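Local coordinates for protein TcpB (Brucella melitensis, PDB 4LQC) that belongs to the bacterial Toll/interleukin-1 receptor (TIR) domain proteins, whose domain is built on a parallel beta sheet flanked by helices, at residues F10-I15 with Y41-G46; F62-L67 with L96-K101; R30-K35 with I130-H135; G83-E88 with P112-K117. The protein carries 2 engineered substitutions. One frame throughout, in Å; residues are numbered along the deposited sequence.

From the N terminus, contact 1 closes first: strand 7-14 leads through helix 18-31 to strand 36-43, which returns beside it. Contact 3 opens at 30-35, before contact 1 has closed, so the two cross; it reaches across most of the chain to helix 127-136, and its long loop encloses contacts 2 and 4. Contact 2 starts on strand 60-68, the other neighbour of strand 7-14, and pairs it with strand 95-100. Contact 4 opens at 83-88, within the excursion that contact 2 closes, and ends beyond it at 112-117, so these also cross. Leu134 packs on contact 2 from one face of the sheet, Leu114 from the other.

Contact 1 of 4, residues F10-I15 with Y41-G46; sequences FIAHAI and YTLKVG. Engineered in segment 10-15: Ala12 (natural residue Ser), Ile15 (natural residue Ser).
Phe10 and Tyr41 meet within a beta-alpha-beta unit, in which strands 7-14 and 36-43 run parallel and helix 18-31 makes the crossover. Phe10 holds its CG between the backbone N and the carbonyl carbon (chi1 67°), and its CB stands over one face of the Tyr41 ring, 3.9 Å from the ring centroid. The two side chains cross at about a right angle. Their ring planes are inclined by 40°, so the pair is oblique, with Phe10 CD1 reaching to 3.7 Å from Tyr41 CD1. The phenol OH of Tyr41 is held weakly by Gln55.

His13 and Thr42 lie on the sheet face covered by helix 18-31. The imidazole turns one face to the Thr42 backbone, the CA atom lying 4.0 Å from the centroid of the His13 ring. His13 ND1 donates to Ile11 O of its own strand at 2.8 Å, and this acceptor lies close to the ring plane, which fixes the rotation of the imidazole. Thr42 OG1 is bonded to Lys18 of helix 18-31, while its CG2 comes to 3.6 Å from CB of Ile15, an engineered residue.

On the other face, Leu43 CD1 rests 3.7 Å from CB of Ala12, also engineered. The backbones add a weak bond from His13 N to Tyr41 O (3.3 Å) and a stronger one from Leu43 N to His13 O, 2.8 Å long and nearly in line with the carbonyl.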
loop_
_atom_site.group_PDB
_atom_site.type_symbol
_atom_site.label_atom_id
_atom_site.label_comp_id
_atom_site.label_asym_id
_atom_site.label_seq_id
_atom_site.Cartn_x
_atom_site.Cartn_y
_atom_site.Cartn_z
ATOM N N PHE B 10 19.828 8.860 -5.060
ATOM C CA PHE B 10 20.092 8.188 -3.790
ATOM C C PHE B 10 18.737 7.690 -3.332
ATOM O O PHE B 10 17.707 8.268 -3.709
ATOM C CB PHE B 10 20.755 9.096 -2.748
ATOM C CG PHE B 10 19.880 10.233 -2.257
ATOM C CD1 PHE B 10 19.180 10.128 -1.053
ATOM C CD2 PHE B 10 19.773 11.408 -2.987
ATOM C CE1 PHE B 10 18.393 11.165 -0.600
ATOM C CE2 PHE B 10 18.984 12.453 -2.536
ATOM C CZ PHE B 10 18.286 12.329 -1.345
ATOM N N ILE B 11 18.722 6.608 -2.557
ATOM C CA ILE B 11 17.455 6.078 -2.056
ATOM C C ILE B 11 17.423 5.943 -0.536
ATOM O O ILE B 11 18.044 5.045 0.045
ATOM C CB ILE B 11 17.045 4.769 -2.764
ATOM C CG1 ILE B 11 15.751 4.235 -2.176
ATOM C CG2 ILE B 11 18.137 3.741 -2.664
ATOM C CD1 ILE B 11 15.001 3.303 -3.113
ATOM N N ALA B 12 16.713 6.886 0.088
ATOM C CA ALA B 12 16.522 6.926 1.528
ATOM C C ALA B 12 15.413 5.964 1.932
ATOM O O ALA B 12 14.346 5.952 1.331
ATOM C CB ALA B 12 16.174 8.348 1.973
ATOM N N HIS B 13 15.657 5.170 2.966
ATOM C CA HIS B 13 14.726 4.112 3.321
ATOM C C HIS B 13 14.943 3.714 4.767
ATOM O O HIS B 13 16.026 3.926 5.323
ATOM C CB HIS B 13 15.029 2.906 2.452
ATOM C CG HIS B 13 16.445 2.439 2.565
ATOM N ND1 HIS B 13 17.494 3.087 1.947
ATOM C CD2 HIS B 13 16.991 1.394 3.231
ATOM C CE1 HIS B 13 18.624 2.457 2.222
ATOM N NE2 HIS B 13 18.347 1.426 3.001
ATOM N N ALA B 14 13.914 3.146 5.379
ATOM C CA ALA B 14 14.062 2.546 6.692
ATOM C C ALA B 14 14.858 1.253 6.538
ATOM O O ALA B 14 14.799 0.598 5.498
ATOM C CB ALA B 14 12.695 2.269 7.294
ATOM N N ILE B 15 15.616 0.877 7.557
ATOM C CA ILE B 15 16.407 -0.340 7.447
ATOM C C ILE B 15 15.539 -1.568 7.197
ATOM O O ILE B 15 15.933 -2.471 6.466
ATOM C CB ILE B 15 17.286 -0.583 8.689
ATOM C CG1 ILE B 15 18.045 -1.911 8.536
ATOM C CG2 ILE B 15 16.441 -0.558 9.960
ATOM C CD1 ILE B 15 19.033 -2.195 9.642
ATOM N N TYR B 41 22.351 5.532 2.923
ATOM C CA TYR B 41 21.100 6.249 3.071
ATOM C C TYR B 41 20.050 5.445 3.808
ATOM O O TYR B 41 18.858 5.675 3.652
ATOM C CB TYR B 41 20.615 6.748 1.707
ATOM C CG TYR B 41 21.556 7.810 1.199
ATOM C CD1 TYR B 41 21.456 9.119 1.657
ATOM C CD2 TYR B 41 22.586 7.500 0.325
ATOM C CE1 TYR B 41 22.331 10.088 1.235
ATOM C CE2 TYR B 41 23.470 8.477 -0.112
ATOM C CZ TYR B 41 23.336 9.763 0.353
ATOM O OH TYR B 41 24.206 10.743 -0.055
ATOM N N THR B 42 20.503 4.512 4.631
ATOM C CA THR B 42 19.596 3.843 5.545
ATOM C C THR B 42 19.270 4.792 6.684
ATOM O O THR B 42 20.161 5.395 7.291
ATOM C CB THR B 42 20.206 2.560 6.120
ATOM O OG1 THR B 42 20.490 1.647 5.057
ATOM C CG2 THR B 42 19.239 1.915 7.076
ATOM N N LEU B 43 17.986 4.939 6.970
ATOM C CA LEU B 43 17.559 5.859 8.012
ATOM C C LEU B 43 17.262 5.072 9.271
ATOM O O LEU B 43 16.543 4.064 9.232
ATOM C CB LEU B 43 16.314 6.616 7.557
ATOM C CG LEU B 43 16.599 7.472 6.323
ATOM C CD1 LEU B 43 15.322 7.705 5.525
ATOM C CD2 LEU B 43 17.247 8.782 6.739
ATOM N N LYS B 44 17.832 5.525 10.380
ATOM C CA LYS B 44 17.639 4.866 11.658
ATOM C C LYS B 44 17.058 5.873 12.622
ATOM O O LYS B 44 17.179 7.079 12.399
ATOM C CB LYS B 44 18.974 4.352 12.197
ATOM C CG LYS B 44 19.627 3.288 11.331
ATOM C CD LYS B 44 21.022 2.982 11.825
ATOM C CE LYS B 44 21.552 1.686 11.225
ATOM N NZ LYS B 44 21.813 1.804 9.763
ATOM N N VAL B 45 16.420 5.386 13.683
ATOM C CA VAL B 45 15.982 6.260 14.765
ATOM C C VAL B 45 17.146 7.127 15.249
ATOM O O VAL B 45 18.227 6.609 15.538
ATOM C CB VAL B 45 15.435 5.446 15.948
ATOM C CG1 VAL B 45 15.322 6.318 17.184
ATOM C CG2 VAL B 45 14.085 4.841 15.587
ATOM N N GLY B 46 16.932 8.440 15.304
ATOM C CA GLY B 46 17.973 9.353 15.727
ATOM C C GLY B 46 18.601 10.175 14.612
ATOM O O GLY B 46 19.140 11.256 14.870
#

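Contact 2 of 4, residues F62-L67 with L96-K101; sequences FGIVVL and LPIWHK
With CG1 beside its backbone N (chi1 -64°), Ile98 sends its CD1 methyl to Ile64, whose CG2 branch lies anti to the backbone N on the same face of the sheet. Ile64 CG2 and Ile98 CD1 are 3.5 Å apart, somewhat closer than usual for two methyl groups. On the opposite face, a similar torsion in Leu67 (chi1 -67°) lays CG and CD1 alongside the ring of Pro97. There Leu67 CD1 lies 3.7 Å from Pro97 CB and 3.9 Å from Trp99 CD1, approaching the indole at a slant.

These residues belong to strands 60-68 and 95-100, neighbours inside the parallel five-stranded sheet of the TIR fold, whose segments are twisted by 23° against each other. Pro97 has no N-H to give, but the parallel register asks none of it: the bonds on this side come from its neighbours. Ile98 N donates to Val65 O at 2.8 Å, Leu67 N to Ile98 O at 2.7 Å and His100 N to Leu67 O at 2.9 Å. Val65 N reaches Leu96 O from well above the carbonyl plane over 3.3 Å. Leu96 N also bonds Gly63 O, though the modelled length is doubtfully short.

Helix 18-31 covers the face of Ile64, Val66 and Ile98, and Phe21 from it stacks on the His100 ring. His100 ND1 bonds Thr122 OG1, while Lys101 NZ makes salt bridges to Glu69 and Glu106 of the second subunit. Val66 CG1 lies side by side with His100 CB, 4.2 Å away.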
loop_
_atom_site.group_PDB
_atom_site.type_symbol
_atom_site.label_atom_id
_atom_site.label_comp_id
_atom_site.label_asym_id
_atom_site.label_seq_id
_atom_site.Cartn_x
_atom_site.Cartn_y
_atom_site.Cartn_z
ATOM N N PHE B 62 18.573 13.144 -8.275
ATOM C CA PHE B 62 17.275 12.948 -7.638
ATOM C C PHE B 62 17.319 12.184 -6.318
ATOM O O PHE B 62 18.249 11.444 -6.047
ATOM C CB PHE B 62 16.321 12.253 -8.604
ATOM C CG PHE B 62 15.876 13.129 -9.734
ATOM C CD1 PHE B 62 14.882 14.076 -9.538
ATOM C CD2 PHE B 62 16.462 13.021 -10.985
ATOM C CE1 PHE B 62 14.467 14.883 -10.581
ATOM C CE2 PHE B 62 16.060 13.828 -12.027
ATOM C CZ PHE B 62 15.061 14.755 -11.832
ATOM N N GLY B 63 16.293 12.384 -5.500
ATOM C CA GLY B 63 16.147 11.657 -4.258
ATOM C C GLY B 63 14.889 10.801 -4.254
ATOM O O GLY B 63 13.783 11.271 -4.560
ATOM N N ILE B 64 15.072 9.526 -3.934
ATOM C CA ILE B 64 13.963 8.611 -3.743
ATOM C C ILE B 64 13.804 8.394 -2.249
ATOM O O ILE B 64 14.772 8.129 -1.538
ATOM C CB ILE B 64 14.227 7.248 -4.418
ATOM C CG1 ILE B 64 14.479 7.424 -5.922
ATOM C CG2 ILE B 64 13.050 6.315 -4.213
ATOM C CD1 ILE B 64 14.880 6.134 -6.623
ATOM N N VAL B 65 12.584 8.531 -1.767
ATOM C CA VAL B 65 12.287 8.228 -0.378
ATOM C C VAL B 65 11.213 7.148 -0.365
ATOM O O VAL B 65 10.103 7.346 -0.868
ATOM C CB VAL B 65 11.747 9.449 0.349
ATOM C CG1 VAL B 65 11.682 9.174 1.834
ATOM C CG2 VAL B 65 12.618 10.660 0.073
ATOM N N VAL B 66 11.555 5.997 0.192
ATOM C CA VAL B 66 10.618 4.899 0.297
ATOM C C VAL B 66 9.681 5.120 1.484
ATOM O O VAL B 66 10.050 4.861 2.632
ATOM C CB VAL B 66 11.382 3.587 0.458
ATOM C CG1 VAL B 66 10.426 2.392 0.409
ATOM C CG2 VAL B 66 12.413 3.488 -0.633
ATOM N N LEU B 67 8.475 5.603 1.191
ATOM C CA LEU B 67 7.460 5.886 2.198
ATOM C C LEU B 67 6.695 4.650 2.647
ATOM O O LEU B 67 5.708 4.274 2.033
ATOM C CB LEU B 67 6.456 6.879 1.635
ATOM C CG LEU B 67 6.986 8.284 1.354
ATOM C CD1 LEU B 67 5.785 9.193 1.055
ATOM C CD2 LEU B 67 7.767 8.788 2.551
ATOM N N LEU B 96 11.481 12.288 -4.936
ATOM C CA LEU B 96 10.446 11.418 -5.499
ATOM C C LEU B 96 10.090 10.361 -4.479
ATOM O O LEU B 96 10.789 9.361 -4.348
ATOM C CB LEU B 96 10.965 10.707 -6.752
ATOM C CG LEU B 96 11.787 11.590 -7.685
ATOM C CD1 LEU B 96 12.500 10.749 -8.729
ATOM C CD2 LEU B 96 10.880 12.616 -8.335
ATOM N N PRO B 97 8.997 10.579 -3.747
ATOM C CA PRO B 97 8.487 9.592 -2.797
ATOM C C PRO B 97 7.993 8.370 -3.532
ATOM O O PRO B 97 7.473 8.488 -4.647
ATOM C CB PRO B 97 7.267 10.297 -2.193
ATOM C CG PRO B 97 7.505 11.757 -2.440
ATOM C CD PRO B 97 8.176 11.799 -3.766
ATOM N N ILE B 98 8.143 7.208 -2.912
ATOM C CA ILE B 98 7.446 6.019 -3.378
ATOM C C ILE B 98 6.670 5.445 -2.218
ATOM O O ILE B 98 7.258 5.142 -1.164
ATOM C CB ILE B 98 8.410 4.953 -3.882
ATOM C CG1 ILE B 98 9.157 5.471 -5.107
ATOM C CG2 ILE B 98 7.634 3.693 -4.260
ATOM C CD1 ILE B 98 10.309 4.579 -5.506
ATOM N N TRP B 99 5.356 5.312 -2.401
ATOM C CA TRP B 99 4.486 4.755 -1.371
ATOM C C TRP B 99 4.640 3.252 -1.402
ATOM O O TRP B 99 4.488 2.632 -2.459
ATOM C CB TRP B 99 3.028 5.111 -1.645
ATOM C CG TRP B 99 2.670 6.566 -1.464
ATOM C CD1 TRP B 99 3.456 7.660 -1.732
ATOM C CD2 TRP B 99 1.433 7.079 -0.946
ATOM N NE1 TRP B 99 2.773 8.816 -1.421
ATOM C CE2 TRP B 99 1.533 8.486 -0.935
ATOM C CE3 TRP B 99 0.252 6.483 -0.495
ATOM C CZ2 TRP B 99 0.485 9.308 -0.499
ATOM C CZ3 TRP B 99 -0.784 7.301 -0.056
ATOM C CH2 TRP B 99 -0.662 8.695 -0.059
ATOM N N HIS B 100 4.944 2.646 -0.260
ATOM C CA HIS B 100 5.112 1.187 -0.219
ATOM C C HIS B 100 4.401 0.550 0.979
ATOM O O HIS B 100 4.796 0.728 2.130
ATOM C CB HIS B 100 6.604 0.827 -0.249
ATOM C CG HIS B 100 6.885 -0.636 -0.375
ATOM N ND1 HIS B 100 6.385 -1.411 -1.402
ATOM C CD2 HIS B 100 7.631 -1.467 0.393
ATOM C CE1 HIS B 100 6.798 -2.658 -1.253
ATOM N NE2 HIS B 100 7.561 -2.717 -0.173
ATOM N N LYS B 101 3.336 -0.185 0.691
ATOM C CA LYS B 101 2.571 -0.879 1.723
ATOM C C LYS B 101 2.048 0.062 2.816
ATOM O O LYS B 101 1.995 -0.302 3.996
ATOM C CB LYS B 101 3.378 -2.065 2.288
ATOM C CG LYS B 101 3.661 -3.143 1.213
ATOM C CD LYS B 101 4.775 -4.143 1.575
ATOM C CE LYS B 101 4.370 -5.096 2.705
ATOM N NZ LYS B 101 3.071 -5.791 2.457
#

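Contact 3 of 4, residues R30-K35 with I130-H135; sequences RDLGAK and IAKELH
Leu32 and His135 form the close part of this contact, with Leu32 leaning from the end of helix 18-31 onto helix 127-136. Leu32 CB stands over one face of the His135 imidazole, 4.1 Å from the ring centroid and 27° off its normal. The ring is brought there by a first torsion that puts CG anti to the backbone N (chi1 176°), carrying it out from its helix toward the incoming leucine. The Leu32 backbone comes close as well, its O lying 3.3 Å from His135 CE1. Ala34 CB approaches the same ring at its edge, 4.4 Å from ND1. That nitrogen is buried by the contact and has no polar partner in the model.

Beyond the ring, Leu32 CD1 reaches the preceding turn of helix 127-136. It lies 3.8 Å from Ala131 CB and 3.6 Å from the Ala131 carbonyl C, so one methyl touches both the Ala131 side chain and its backbone. Ala131 is also covered by Ala28 and Leu29 of helix 18-31, on the inner side.

Toward solvent the packing thins out. Lys132 points its CB away; its backbone N is 3.7 Å from Leu32 CD1, whereas the nearest side-chain atom, CG, stays 4.5 Å away, and Leu32 itself remains exposed. No hydrogen bond joins the two segments.

Just after helix 18-31, Gly33 makes a Schellman motif, its positive phi (97°) turning the chain toward strand 36-43. The contact thus joins two helices that lie on the same face of the parallel sheet in the alpha/beta TIR fold.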
loop_
_atom_site.group_PDB
_atom_site.type_symbol
_atom_site.label_atom_id
_atom_site.label_comp_id
_atom_site.label_asym_id
_atom_site.label_seq_id
_atom_site.Cartn_x
_atom_site.Cartn_y
_atom_site.Cartn_z
ATOM N N ARG B 30 19.942 -0.244 -11.425
ATOM C CA ARG B 30 21.320 -0.485 -11.842
ATOM C C ARG B 30 21.358 -1.302 -13.117
ATOM O O ARG B 30 22.256 -1.150 -13.943
ATOM C CB ARG B 30 22.096 -1.206 -10.734
ATOM C CG ARG B 30 22.543 -0.264 -9.634
ATOM C CD ARG B 30 23.424 -0.905 -8.578
ATOM N NE ARG B 30 23.796 0.077 -7.556
ATOM C CZ ARG B 30 24.162 -0.227 -6.314
ATOM N NH1 ARG B 30 24.219 -1.496 -5.921
ATOM N NH2 ARG B 30 24.456 0.747 -5.456
ATOM N N ASP B 31 20.365 -2.162 -13.289
ATOM C CA ASP B 31 20.315 -3.011 -14.468
ATOM C C ASP B 31 19.986 -2.191 -15.723
ATOM O O ASP B 31 20.305 -2.590 -16.840
ATOM C CB ASP B 31 19.303 -4.134 -14.253
ATOM C CG ASP B 31 19.464 -5.255 -15.247
ATOM O OD1 ASP B 31 20.622 -5.623 -15.581
ATOM O OD2 ASP B 31 18.418 -5.770 -15.699
ATOM N N LEU B 32 19.350 -1.043 -15.527
ATOM C CA LEU B 32 19.011 -0.143 -16.626
ATOM C C LEU B 32 20.165 0.820 -16.837
ATOM O O LEU B 32 20.151 1.627 -17.760
ATOM C CB LEU B 32 17.717 0.640 -16.321
ATOM C CG LEU B 32 16.429 -0.163 -16.042
ATOM C CD1 LEU B 32 15.256 0.736 -15.647
ATOM C CD2 LEU B 32 16.049 -1.009 -17.238
ATOM N N GLY B 33 21.164 0.742 -15.965
ATOM C CA GLY B 33 22.353 1.566 -16.103
ATOM C C GLY B 33 22.384 2.844 -15.281
ATOM O O GLY B 33 23.285 3.663 -15.449
ATOM N N ALA B 34 21.414 3.018 -14.389
ATOM C CA ALA B 34 21.389 4.182 -13.519
ATOM C C ALA B 34 22.418 4.067 -12.390
ATOM O O ALA B 34 22.676 2.981 -11.879
ATOM C CB ALA B 34 19.981 4.393 -12.951
ATOM N N LYS B 35 23.015 5.184 -12.007
ATOM C CA LYS B 35 23.887 5.193 -10.840
ATOM C C LYS B 35 23.099 5.574 -9.578
ATOM O O LYS B 35 22.475 6.630 -9.529
ATOM C CB LYS B 35 25.087 6.129 -11.078
ATOM C CG LYS B 35 25.771 5.860 -12.433
ATOM C CD LYS B 35 27.056 6.675 -12.658
ATOM C CE LYS B 35 26.876 7.719 -13.766
ATOM N NZ LYS B 35 26.250 7.164 -15.019
ATOM N N ILE B 130 8.487 0.609 -12.161
ATOM C CA ILE B 130 8.908 1.786 -11.407
ATOM C C ILE B 130 10.341 2.166 -11.767
ATOM O O ILE B 130 10.692 3.356 -11.879
ATOM C CB ILE B 130 8.785 1.535 -9.894
ATOM C CG1 ILE B 130 7.309 1.574 -9.488
ATOM C CG2 ILE B 130 9.584 2.561 -9.104
ATOM C CD1 ILE B 130 7.078 1.285 -8.024
ATOM N N ALA B 131 11.166 1.148 -11.965
ATOM C CA ALA B 131 12.540 1.357 -12.391
ATOM C C ALA B 131 12.568 2.119 -13.718
ATOM O O ALA B 131 13.275 3.124 -13.844
ATOM C CB ALA B 131 13.249 0.029 -12.507
ATOM N N LYS B 132 11.782 1.652 -14.688
ATOM C CA LYS B 132 11.714 2.273 -16.012
ATOM C C LYS B 132 11.329 3.746 -15.922
ATOM O O LYS B 132 11.962 4.610 -16.536
ATOM C CB LYS B 132 10.708 1.532 -16.906
ATOM C CG LYS B 132 11.084 0.100 -17.171
ATOM C CD LYS B 132 10.199 -0.561 -18.247
ATOM C CE LYS B 132 10.707 -1.981 -18.587
ATOM N NZ LYS B 132 9.648 -2.895 -19.149
ATOM N N GLU B 133 10.290 4.025 -15.143
ATOM C CA GLU B 133 9.785 5.376 -14.984
ATOM C C GLU B 133 10.804 6.301 -14.348
ATOM O O GLU B 133 10.986 7.440 -14.789
ATOM C CB GLU B 133 8.527 5.352 -14.134
ATOM C CG GLU B 133 7.832 6.682 -14.040
ATOM C CD GLU B 133 6.340 6.519 -14.070
ATOM O OE1 GLU B 133 5.885 5.473 -14.573
ATOM O OE2 GLU B 133 5.621 7.423 -13.598
ATOM N N LEU B 134 11.457 5.822 -13.295
ATOM C CA LEU B 134 12.493 6.608 -12.642
ATOM C C LEU B 134 13.637 6.822 -13.615
ATOM O O LEU B 134 14.177 7.926 -13.706
ATOM C CB LEU B 134 12.992 5.891 -11.388
ATOM C CG LEU B 134 12.010 5.854 -10.222
ATOM C CD1 LEU B 134 12.452 4.844 -9.175
ATOM C CD2 LEU B 134 11.927 7.245 -9.613
ATOM N N HIS B 135 13.995 5.761 -14.345
ATOM C CA HIS B 135 15.085 5.818 -15.316
ATOM C C HIS B 135 14.850 6.887 -16.384
ATOM O O HIS B 135 15.794 7.547 -16.826
ATOM C CB HIS B 135 15.305 4.451 -15.969
ATOM C CG HIS B 135 16.353 4.453 -17.038
ATOM N ND1 HIS B 135 17.701 4.336 -16.765
ATOM C CD2 HIS B 135 16.253 4.544 -18.388
ATOM C CE1 HIS B 135 18.384 4.360 -17.895
ATOM N NE2 HIS B 135 17.529 4.492 -18.895
#

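Contact 4 of 4, residues G83-E88 with P112-K117; sequences GLTAME and PSLADK
The peptide group between Leu84 and Thr85 is the flat element that meets Lys117, and what segment 112-117 brings comes to one side of its plane. Lys117 NZ donates a weak bond of 3.1 Å to Leu84 O, approaching from outside the carbonyl plane. On this same side lie Lys117 CD and Leu114 CD1, with Thr85's own CG2. Thr85 CA, on the same side of the peptide bond as that oxygen, is 3.8 Å from Lys117 NZ.

Lys117 reaches this position with CG anti to its backbone N (chi1 -175°) and the rest of the chain extended, so its methylenes slide past Thr85 in the opposite direction. Lys117 CD passes 3.7 Å from Thr85 CG2. The amino group has a second acceptor in Ile95 O, so its two carbonyl partners belong to the loop after helix 78-83 and to the beginning of strand 95-100.

Thr85 CG2 has two close neighbours, for Leu114 CD1 lies 3.6 Å from it as well. The same leucine methyl is a looser 4.3 Å from Leu84 CB. Thr85 turns its OG1 back to bond Asp82 O in the preceding helix, leaving CG2 for the apolar contact. Ser113 is touched only lightly, with Thr85 OG1 4.2 Å from Ser113 CB; the serine hydroxyl bonds Ser111.

Gly83 to Ala86 form a type I beta turn. This turn, following helix 78-83, packs against the short helix 112-116 on the sheet face that carries Leu67, Pro97 and Trp99, as part of the helical layer flanking the parallel sheet of the TIR fold.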
loop_
_atom_site.group_PDB
_atom_site.type_symbol
_atom_site.label_atom_id
_atom_site.label_comp_id
_atom_site.label_asym_id
_atom_site.label_seq_id
_atom_site.Cartn_x
_atom_site.Cartn_y
_atom_site.Cartn_z
ATOM N N GLY B 83 8.537 18.938 4.393
ATOM C CA GLY B 83 9.636 19.487 3.610
ATOM C C GLY B 83 9.995 18.673 2.374
ATOM O O GLY B 83 10.478 19.215 1.379
ATOM N N LEU B 84 9.753 17.368 2.433
ATOM C CA LEU B 84 9.993 16.481 1.304
ATOM C C LEU B 84 9.182 16.914 0.080
ATOM O O LEU B 84 9.522 16.571 -1.056
ATOM C CB LEU B 84 9.610 15.047 1.692
ATOM C CG LEU B 84 10.454 14.425 2.810
ATOM C CD1 LEU B 84 10.056 12.980 3.045
ATOM C CD2 LEU B 84 11.939 14.509 2.485
ATOM N N THR B 85 8.114 17.678 0.321
ATOM C CA THR B 85 7.207 18.105 -0.752
ATOM C C THR B 85 7.606 19.448 -1.375
ATOM O O THR B 85 7.001 19.890 -2.349
ATOM C CB THR B 85 5.736 18.224 -0.264
ATOM O OG1 THR B 85 5.638 19.253 0.729
ATOM C CG2 THR B 85 5.248 16.917 0.332
ATOM N N ALA B 86 8.618 20.098 -0.814
ATOM C CA ALA B 86 8.979 21.440 -1.268
ATOM C C ALA B 86 9.745 21.465 -2.598
ATOM O O ALA B 86 10.692 20.705 -2.800
ATOM C CB ALA B 86 9.751 22.180 -0.182
ATOM N N MET B 87 9.307 22.341 -3.502
ATOM C CA MET B 87 9.990 22.582 -4.774
ATOM C C MET B 87 11.263 23.401 -4.588
ATOM O O MET B 87 11.513 23.953 -3.513
ATOM C CB MET B 87 9.067 23.318 -5.751
ATOM C CG MET B 87 8.080 22.433 -6.496
ATOM S SD MET B 87 8.871 21.450 -7.797
ATOM C CE MET B 87 9.613 22.720 -8.821
ATOM N N GLU B 88 12.060 23.477 -5.652
ATOM C CA GLU B 88 13.308 24.234 -5.648
ATOM C C GLU B 88 13.100 25.602 -6.298
ATOM O O GLU B 88 13.451 26.636 -5.727
ATOM C CB GLU B 88 14.408 23.470 -6.398
ATOM C CG GLU B 88 14.765 22.092 -5.828
ATOM C CD GLU B 88 15.835 22.154 -4.751
ATOM O OE1 GLU B 88 16.984 21.745 -5.021
ATOM O OE2 GLU B 88 15.529 22.611 -3.631
ATOM N N PRO B 112 -0.270 15.416 5.871
ATOM C CA PRO B 112 -1.301 15.693 4.869
ATOM C C PRO B 112 -0.724 16.156 3.537
ATOM O O PRO B 112 -1.233 15.752 2.494
ATOM C CB PRO B 112 -2.129 16.801 5.536
ATOM C CG PRO B 112 -2.069 16.455 6.976
ATOM C CD PRO B 112 -0.650 15.956 7.194
ATOM N N SER B 113 0.320 16.980 3.557
ATOM C CA SER B 113 0.930 17.444 2.308
ATOM C C SER B 113 1.574 16.299 1.518
ATOM O O SER B 113 1.464 16.229 0.292
ATOM C CB SER B 113 1.944 18.549 2.582
ATOM O OG SER B 113 2.657 18.271 3.771
ATOM N N LEU B 114 2.229 15.390 2.225
ATOM C CA LEU B 114 2.802 14.212 1.590
ATOM C C LEU B 114 1.695 13.293 1.046
ATOM O O LEU B 114 1.859 12.652 0.010
ATOM C CB LEU B 114 3.647 13.469 2.615
ATOM C CG LEU B 114 4.854 12.678 2.148
ATOM C CD1 LEU B 114 5.627 13.430 1.076
ATOM C CD2 LEU B 114 5.727 12.439 3.354
ATOM N N ALA B 115 0.564 13.242 1.745
ATOM C CA ALA B 115 -0.523 12.329 1.390
ATOM C C ALA B 115 -1.271 12.781 0.133
ATOM O O ALA B 115 -1.958 11.978 -0.535
ATOM C CB ALA B 115 -1.495 12.170 2.558
ATOM N N ASP B 116 -1.139 14.067 -0.182
ATOM C CA ASP B 116 -1.801 14.627 -1.347
ATOM C C ASP B 116 -0.844 14.825 -2.513
ATOM O O ASP B 116 -1.282 14.988 -3.656
ATOM C CB ASP B 116 -2.490 15.942 -0.982
ATOM C CG ASP B 116 -3.646 15.735 -0.027
ATOM O OD1 ASP B 116 -4.248 14.636 -0.069
ATOM O OD2 ASP B 116 -3.946 16.658 0.766
ATOM N N LYS B 117 0.453 14.802 -2.219
ATOM C CA LYS B 117 1.478 14.861 -3.249
ATOM C C LYS B 117 1.530 13.559 -4.044
ATOM O O LYS B 117 1.818 12.485 -3.503
ATOM C CB LYS B 117 2.839 15.151 -2.632
ATOM C CG LYS B 117 3.945 15.344 -3.652
ATOM C CD LYS B 117 5.315 15.256 -2.992
ATOM C CE LYS B 117 6.423 15.272 -4.020
ATOM N NZ LYS B 117 7.769 15.406 -3.354
#